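PDB 4C24: L-fuculose phosphate aldolase from Streptococcus pneumoniae, which belongs to the class II aldolase and adducin family, with the AraD-like fold, and assembles from four copies of its chain. Local coordinates for residues T105-L110 / K184-A189; R152-L157 / F173-E178. One frame throughout, in Å; residues are numbered along the deposited sequence.

Contact 1 of 2, residues T105-L110 / K184-A189; sequences TVLACL and KIYCLA. With SO4 (sulfate ion), chain D; SO4 (sulfate ion), chain B.
Leu107 reaches its two methyls into the corner between Cys187 and Tyr186, where helix 103-110 packs against the later part of the long helix 169-192. Leu107 CD2 touches both, lying 3.8 Å from Cys187 SG and 4.0 Å from Tyr186 CD2, and CG is as near the sulfur. Leu107 CD1 comes to the edge of the Tyr186 ring, near its plane and also 4.0 Å from Tyr186 CD2; the two side chains cross at about a right angle. Tyr186 CG is anti to the backbone N (chi1 179°), which carries the ring across to the leucine methyls. Val106 completes the patch by setting CG1 4.0 Å from Cys187 SG. The helix segments run at 63° to each other, with axes 10.5 Å apart. Across the tetramer, Val106 packs on Leu188 of the second subunit, and the Tyr186 ring meets Phe192 of that subunit. Away from this patch, the extended Lys184 donates from NZ to O4 of the chain B sulfate (2.8 Å) and to O3 of the chain D sulfate (3.0 Å), ions probably from the crystallisation liquor. No hydrogen bond joins the two helix segments, so their contact rests on van der Waals packing of methyls against a sulfur and an aromatic edge.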
loop_
_atom_site.group_PDB
_atom_site.type_symbol
_atom_site.label_atom_id
_atom_site.label_comp_id
_atom_site.label_asym_id
_atom_site.label_seq_id
_atom_site.Cartn_x
_atom_site.Cartn_y
_atom_site.Cartn_z
ATOM N N THR A 105 0.621 -9.130 12.651
ATOM C CA THR A 105 -0.272 -10.276 12.663
ATOM C C THR A 105 0.340 -11.424 11.876
ATOM O O THR A 105 0.157 -12.567 12.274
ATOM C CB THR A 105 -1.644 -9.889 12.125
ATOM O OG1 THR A 105 -2.159 -8.875 12.982
ATOM C CG2 THR A 105 -2.600 -11.074 12.123
ATOM N N VAL A 106 1.063 -11.119 10.795
ATOM C CA VAL A 106 1.876 -12.168 10.102
ATOM C C VAL A 106 2.758 -12.902 11.100
ATOM O O VAL A 106 2.753 -14.165 11.174
ATOM C CB VAL A 106 2.717 -11.559 8.977
ATOM C CG1 VAL A 106 3.759 -12.572 8.460
ATOM C CG2 VAL A 106 1.777 -11.113 7.884
ATOM N N LEU A 107 3.532 -12.139 11.857
ATOM C CA LEU A 107 4.388 -12.762 12.874
ATOM C C LEU A 107 3.553 -13.563 13.869
ATOM O O LEU A 107 3.903 -14.663 14.246
ATOM C CB LEU A 107 5.245 -11.725 13.565
ATOM C CG LEU A 107 6.328 -11.153 12.654
ATOM C CD1 LEU A 107 7.083 -10.068 13.408
ATOM C CD2 LEU A 107 7.346 -12.261 12.236
ATOM N N ALA A 108 2.411 -13.028 14.295
ATOM C CA ALA A 108 1.541 -13.721 15.220
ATOM C C ALA A 108 1.030 -15.043 14.653
ATOM O O ALA A 108 0.813 -15.990 15.404
ATOM C CB ALA A 108 0.349 -12.802 15.529
ATOM N N CYS A 109 0.768 -15.088 13.349
ATOM C CA CYS A 109 0.250 -16.309 12.735
ATOM C C CYS A 109 1.320 -17.357 12.518
ATOM O O CYS A 109 0.991 -18.534 12.397
ATOM C CB CYS A 109 -0.531 -16.017 11.458
ATOM S SG CYS A 109 -2.019 -15.031 11.766
ATOM N N LEU A 110 2.565 -16.904 12.444
ATOM C CA LEU A 110 3.734 -17.801 12.439
ATOM C C LEU A 110 4.084 -18.186 13.858
ATOM O O LEU A 110 4.914 -19.084 14.078
ATOM C CB LEU A 110 4.926 -17.089 11.821
ATOM C CG LEU A 110 4.826 -16.775 10.347
ATOM C CD1 LEU A 110 5.725 -15.597 9.996
ATOM C CD2 LEU A 110 5.139 -18.008 9.503
ATOM N N LYS A 184 6.977 -5.161 9.951
ATOM C CA LYS A 184 7.070 -5.095 8.506
ATOM C C LYS A 184 8.526 -5.129 8.034
ATOM O O LYS A 184 8.857 -5.904 7.141
ATOM C CB LYS A 184 6.317 -3.851 7.974
ATOM C CG LYS A 184 6.338 -3.799 6.449
ATOM C CD LYS A 184 5.468 -2.665 5.957
ATOM C CE LYS A 184 5.459 -2.603 4.447
ATOM N NZ LYS A 184 4.466 -1.559 4.017
ATOM N N ILE A 185 9.383 -4.296 8.622
ATOM C CA ILE A 185 10.792 -4.268 8.247
ATOM C C ILE A 185 11.377 -5.669 8.447
ATOM O O ILE A 185 12.095 -6.164 7.571
ATOM C CB ILE A 185 11.590 -3.230 9.059
ATOM C CG1 ILE A 185 11.107 -1.793 8.748
ATOM C CG2 ILE A 185 13.101 -3.372 8.853
ATOM C CD1 ILE A 185 11.233 -1.408 7.300
ATOM N N TYR A 186 11.064 -6.273 9.582
ATOM C CA TYR A 186 11.659 -7.594 9.912
ATOM C C TYR A 186 11.206 -8.627 8.899
ATOM O O TYR A 186 12.028 -9.436 8.393
ATOM C CB TYR A 186 11.247 -8.004 11.301
ATOM C CG TYR A 186 11.774 -9.344 11.757
ATOM C CD1 TYR A 186 13.122 -9.583 11.807
ATOM C CD2 TYR A 186 10.906 -10.337 12.158
ATOM C CE1 TYR A 186 13.582 -10.800 12.261
ATOM C CE2 TYR A 186 11.351 -11.565 12.609
ATOM C CZ TYR A 186 12.695 -11.775 12.661
ATOM O OH TYR A 186 13.146 -13.006 13.103
ATOM N N CYS A 187 9.923 -8.666 8.601
ATOM C CA CYS A 187 9.405 -9.652 7.657
ATOM C C CYS A 187 9.987 -9.466 6.264
ATOM O O CYS A 187 10.390 -10.412 5.588
ATOM C CB CYS A 187 7.880 -9.538 7.584
ATOM S SG CYS A 187 7.042 -10.263 8.993
ATOM N N LEU A 188 10.021 -8.226 5.796
ATOM C CA LEU A 188 10.555 -7.942 4.492
ATOM C C LEU A 188 12.047 -8.288 4.443
ATOM O O LEU A 188 12.531 -8.818 3.422
ATOM C CB LEU A 188 10.335 -6.463 4.118
ATOM C CG LEU A 188 8.880 -6.100 3.949
ATOM C CD1 LEU A 188 8.811 -4.615 3.643
ATOM C CD2 LEU A 188 8.130 -6.851 2.911
ATOM N N ALA A 189 12.780 -8.000 5.518
ATOM C CA ALA A 189 14.213 -8.328 5.530
ATOM C C ALA A 189 14.371 -9.831 5.441
ATOM O O ALA A 189 15.269 -10.281 4.727
ATOM C CB ALA A 189 14.887 -7.774 6.762
HETATM S S SO4 D . 0.737 -2.841 4.408
HETATM O O1 SO4 D . -0.317 -3.220 5.367
HETATM O O2 SO4 D . 0.279 -1.600 3.740
HETATM O O3 SO4 D . 1.954 -2.582 5.194
HETATM O O4 SO4 D . 0.946 -3.935 3.435
HETATM S S SO4 B . 5.208 0.351 0.890
HETATM O O1 SO4 B . 5.839 1.111 1.986
HETATM O O2 SO4 B . 3.904 1.000 0.618
HETATM O O3 SO4 B . 6.096 0.473 -0.278
HETATM O O4 SO4 B . 5.037 -1.061 1.293
#

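Contact 2 of 2, residues R152-L157 / F173-E178; sequences RRAVLL and FNIVEE. With EDO (1,2-ethanediol), chain F.
Ile175 presents two separate branches to the chain around Arg153 and Ala154, joining helix 169-192 to strand 154-157 of the mixed sheet in this AraD-like fold. The isoleucine and the Arg153 side chain cross at about a right angle. The CD1 methyl of Ile175 meets the aliphatic part of the arginine: Ile175 CD1 is 3.9 Å from Arg153 CB and equally close to Arg153 CD, while the guanidinium lies farther along the chain. The second branch points to the strand itself. Ile175 CG2 sits 4.0 Å from Ala154 CB, and the same methyl is 3.9 Å from the backbone O of Arg153. Two torsions of Ile175 make this division: chi1 (-64°) places CG2 anti to the backbone N, facing the start of the strand at Ala154, and the extended chi2 (171°) carries CD1 out to the loop residue Arg153.

The CA atoms of Ala154 and Ile175 are 7.4 Å apart, consistent with the small alanine side chain. Ile175 also rests on Ala164 and Ala166 of the adjacent strand 161-166, so its side chain packs over two neighbouring strands of the sheet. Beyond the isoleucine, Arg153 turns its NH2 to the backbone O of Asp92, which gives the polar end a partner while the methylenes remain against Ile175.

Arg152 extends from the preceding turn and takes no part in this apolar packing. Its NH2 forms a salt bridge with Asp127. The guanidinium also grips a 1,2-ethanediol molecule, a probable crystallisation additive, with both terminal nitrogens: Arg152 NH1 donates to O2 of the ethanediol (3.0 Å) in a nearly straight bond (174°), and Arg152 NH2 donates less straight to its O1 (2.9 Å), which lies in the guanidinium plane.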
loop_
_atom_site.group_PDB
_atom_site.type_symbol
_atom_site.label_atom_id
_atom_site.label_comp_id
_atom_site.label_asym_id
_atom_site.label_seq_id
_atom_site.Cartn_x
_atom_site.Cartn_y
_atom_site.Cartn_z
ATOM N N ARG A 152 7.179 -5.621 28.884
ATOM C CA ARG A 152 7.078 -5.044 27.552
ATOM C C ARG A 152 5.865 -4.146 27.496
ATOM O O ARG A 152 4.987 -4.218 28.365
ATOM C CB ARG A 152 6.924 -6.130 26.490
ATOM C CG ARG A 152 8.058 -7.164 26.459
ATOM C CD ARG A 152 9.381 -6.561 26.004
ATOM N NE ARG A 152 10.388 -7.607 25.797
ATOM C CZ ARG A 152 11.142 -8.103 26.757
ATOM N NH1 ARG A 152 11.054 -7.636 27.992
ATOM N NH2 ARG A 152 11.997 -9.070 26.462
ATOM N N ARG A 153 5.809 -3.343 26.448
ATOM C CA ARG A 153 4.638 -2.509 26.175
ATOM C C ARG A 153 3.848 -2.973 24.955
ATOM O O ARG A 153 2.895 -2.312 24.532
ATOM C CB ARG A 153 5.054 -1.045 26.039
ATOM C CG ARG A 153 5.362 -0.392 27.379
ATOM C CD ARG A 153 5.501 1.113 27.270
ATOM N NE ARG A 153 4.972 1.746 28.474
ATOM C CZ ARG A 153 4.797 3.052 28.620
ATOM N NH1 ARG A 153 5.120 3.887 27.636
ATOM N NH2 ARG A 153 4.291 3.523 29.754
ATOM N N ALA A 154 4.210 -4.122 24.373
ATOM C CA ALA A 154 3.407 -4.708 23.319
ATOM C C ALA A 154 3.586 -6.202 23.351
ATOM O O ALA A 154 4.585 -6.679 23.886
ATOM C CB ALA A 154 3.793 -4.156 21.959
ATOM N N VAL A 155 2.622 -6.898 22.773
ATOM C CA VAL A 155 2.659 -8.360 22.674
ATOM C C VAL A 155 1.891 -8.790 21.441
ATOM O O VAL A 155 0.885 -8.175 21.081
ATOM C CB VAL A 155 2.111 -9.044 23.951
ATOM C CG1 VAL A 155 0.634 -8.791 24.155
ATOM C CG2 VAL A 155 2.343 -10.542 23.933
ATOM N N LEU A 156 2.381 -9.801 20.727
ATOM C CA LEU A 156 1.629 -10.404 19.649
ATOM C C LEU A 156 0.682 -11.501 20.176
ATOM O O LEU A 156 1.030 -12.284 21.070
ATOM C CB LEU A 156 2.582 -10.965 18.579
ATOM C CG LEU A 156 3.677 -10.042 18.045
ATOM C CD1 LEU A 156 4.555 -10.749 17.025
ATOM C CD2 LEU A 156 3.039 -8.770 17.489
ATOM N N LEU A 157 -0.516 -11.550 19.623
ATOM C CA LEU A 157 -1.516 -12.523 20.015
ATOM C C LEU A 157 -1.592 -13.540 18.889
ATOM O O LEU A 157 -1.921 -13.219 17.745
ATOM C CB LEU A 157 -2.876 -11.841 20.170
ATOM C CG LEU A 157 -2.855 -10.664 21.141
ATOM C CD1 LEU A 157 -4.234 -9.997 21.123
ATOM C CD2 LEU A 157 -2.408 -11.045 22.553
ATOM N N PHE A 173 -0.954 4.446 20.738
ATOM C CA PHE A 173 -1.092 4.470 19.294
ATOM C C PHE A 173 0.288 4.458 18.635
ATOM O O PHE A 173 0.512 3.719 17.654
ATOM C CB PHE A 173 -1.918 5.716 18.860
ATOM C CG PHE A 173 -2.084 5.846 17.377
ATOM C CD1 PHE A 173 -1.116 6.511 16.625
ATOM C CD2 PHE A 173 -3.157 5.258 16.713
ATOM C CE1 PHE A 173 -1.226 6.599 15.246
ATOM C CE2 PHE A 173 -3.272 5.341 15.329
ATOM C CZ PHE A 173 -2.308 6.021 14.600
ATOM N N ASN A 174 1.230 5.227 19.177
ATOM C CA ASN A 174 2.575 5.317 18.621
ATOM C C ASN A 174 3.263 3.974 18.696
ATOM O O ASN A 174 3.978 3.595 17.783
ATOM C CB ASN A 174 3.429 6.341 19.360
ATOM C CG ASN A 174 4.819 6.460 18.763
ATOM O OD1 ASN A 174 4.988 6.948 17.645
ATOM N ND2 ASN A 174 5.818 5.983 19.494
ATOM N N ILE A 175 3.036 3.270 19.801
ATOM C CA ILE A 175 3.604 1.902 19.939
ATOM C C ILE A 175 3.025 0.958 18.887
ATOM O O ILE A 175 3.770 0.202 18.254
ATOM C CB ILE A 175 3.424 1.333 21.357
ATOM C CG1 ILE A 175 4.234 2.199 22.338
ATOM C CG2 ILE A 175 3.857 -0.150 21.411
ATOM C CD1 ILE A 175 4.002 1.906 23.798
ATOM N N VAL A 176 1.720 0.991 18.660
ATOM C CA VAL A 176 1.120 0.128 17.653
ATOM C C VAL A 176 1.747 0.445 16.294
ATOM O O VAL A 176 2.173 -0.432 15.542
ATOM C CB VAL A 176 -0.428 0.241 17.571
ATOM C CG1 VAL A 176 -0.955 -0.520 16.353
ATOM C CG2 VAL A 176 -1.084 -0.292 18.838
ATOM N N GLU A 177 1.813 1.723 15.972
ATOM C CA GLU A 177 2.371 2.125 14.711
ATOM C C GLU A 177 3.806 1.675 14.536
ATOM O O GLU A 177 4.164 1.170 13.469
ATOM C CB GLU A 177 2.286 3.642 14.595
ATOM C CG GLU A 177 2.619 4.208 13.241
ATOM C CD GLU A 177 2.314 5.684 13.211
ATOM O OE1 GLU A 177 3.099 6.450 13.795
ATOM O OE2 GLU A 177 1.280 6.046 12.626
ATOM N N GLU A 178 4.620 1.877 15.567
ATOM C CA GLU A 178 6.034 1.554 15.497
ATOM C C GLU A 178 6.269 0.053 15.491
ATOM O O GLU A 178 7.117 -0.437 14.737
ATOM C CB GLU A 178 6.796 2.200 16.642
ATOM C CG GLU A 178 8.239 2.476 16.291
ATOM C CD GLU A 178 8.382 3.337 15.044
ATOM O OE1 GLU A 178 7.544 4.235 14.803
ATOM O OE2 GLU A 178 9.342 3.112 14.297
HETATM C C1 EDO F . 12.816 -11.173 29.443
HETATM O O1 EDO F . 13.523 -10.814 28.258
HETATM C C2 EDO F . 13.141 -10.142 30.508
HETATM O O2 EDO F . 12.873 -8.838 29.986
#

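How the contacts relate
The two contacts share helix 169-192: residues 173-178 serve contact 2, and residues 184-189, farther toward the C-terminus, serve contact 1. Their centres are about 14 Å apart. Along the chain, contact 2 is nested between the two segments of contact 1, in the order 105-110, 152-157, 173-178, 184-189. The first segments also touch directly, with Leu107 CB 3.7 Å from Leu156 CD1. One long helix therefore packs on the central sheet with its earlier turns and on helix 103-110 with its later ones. Both contacts touch the third subunit, and contact 1 the second as well, so helix 169-192 takes part in the packing within the chain and in the assembly.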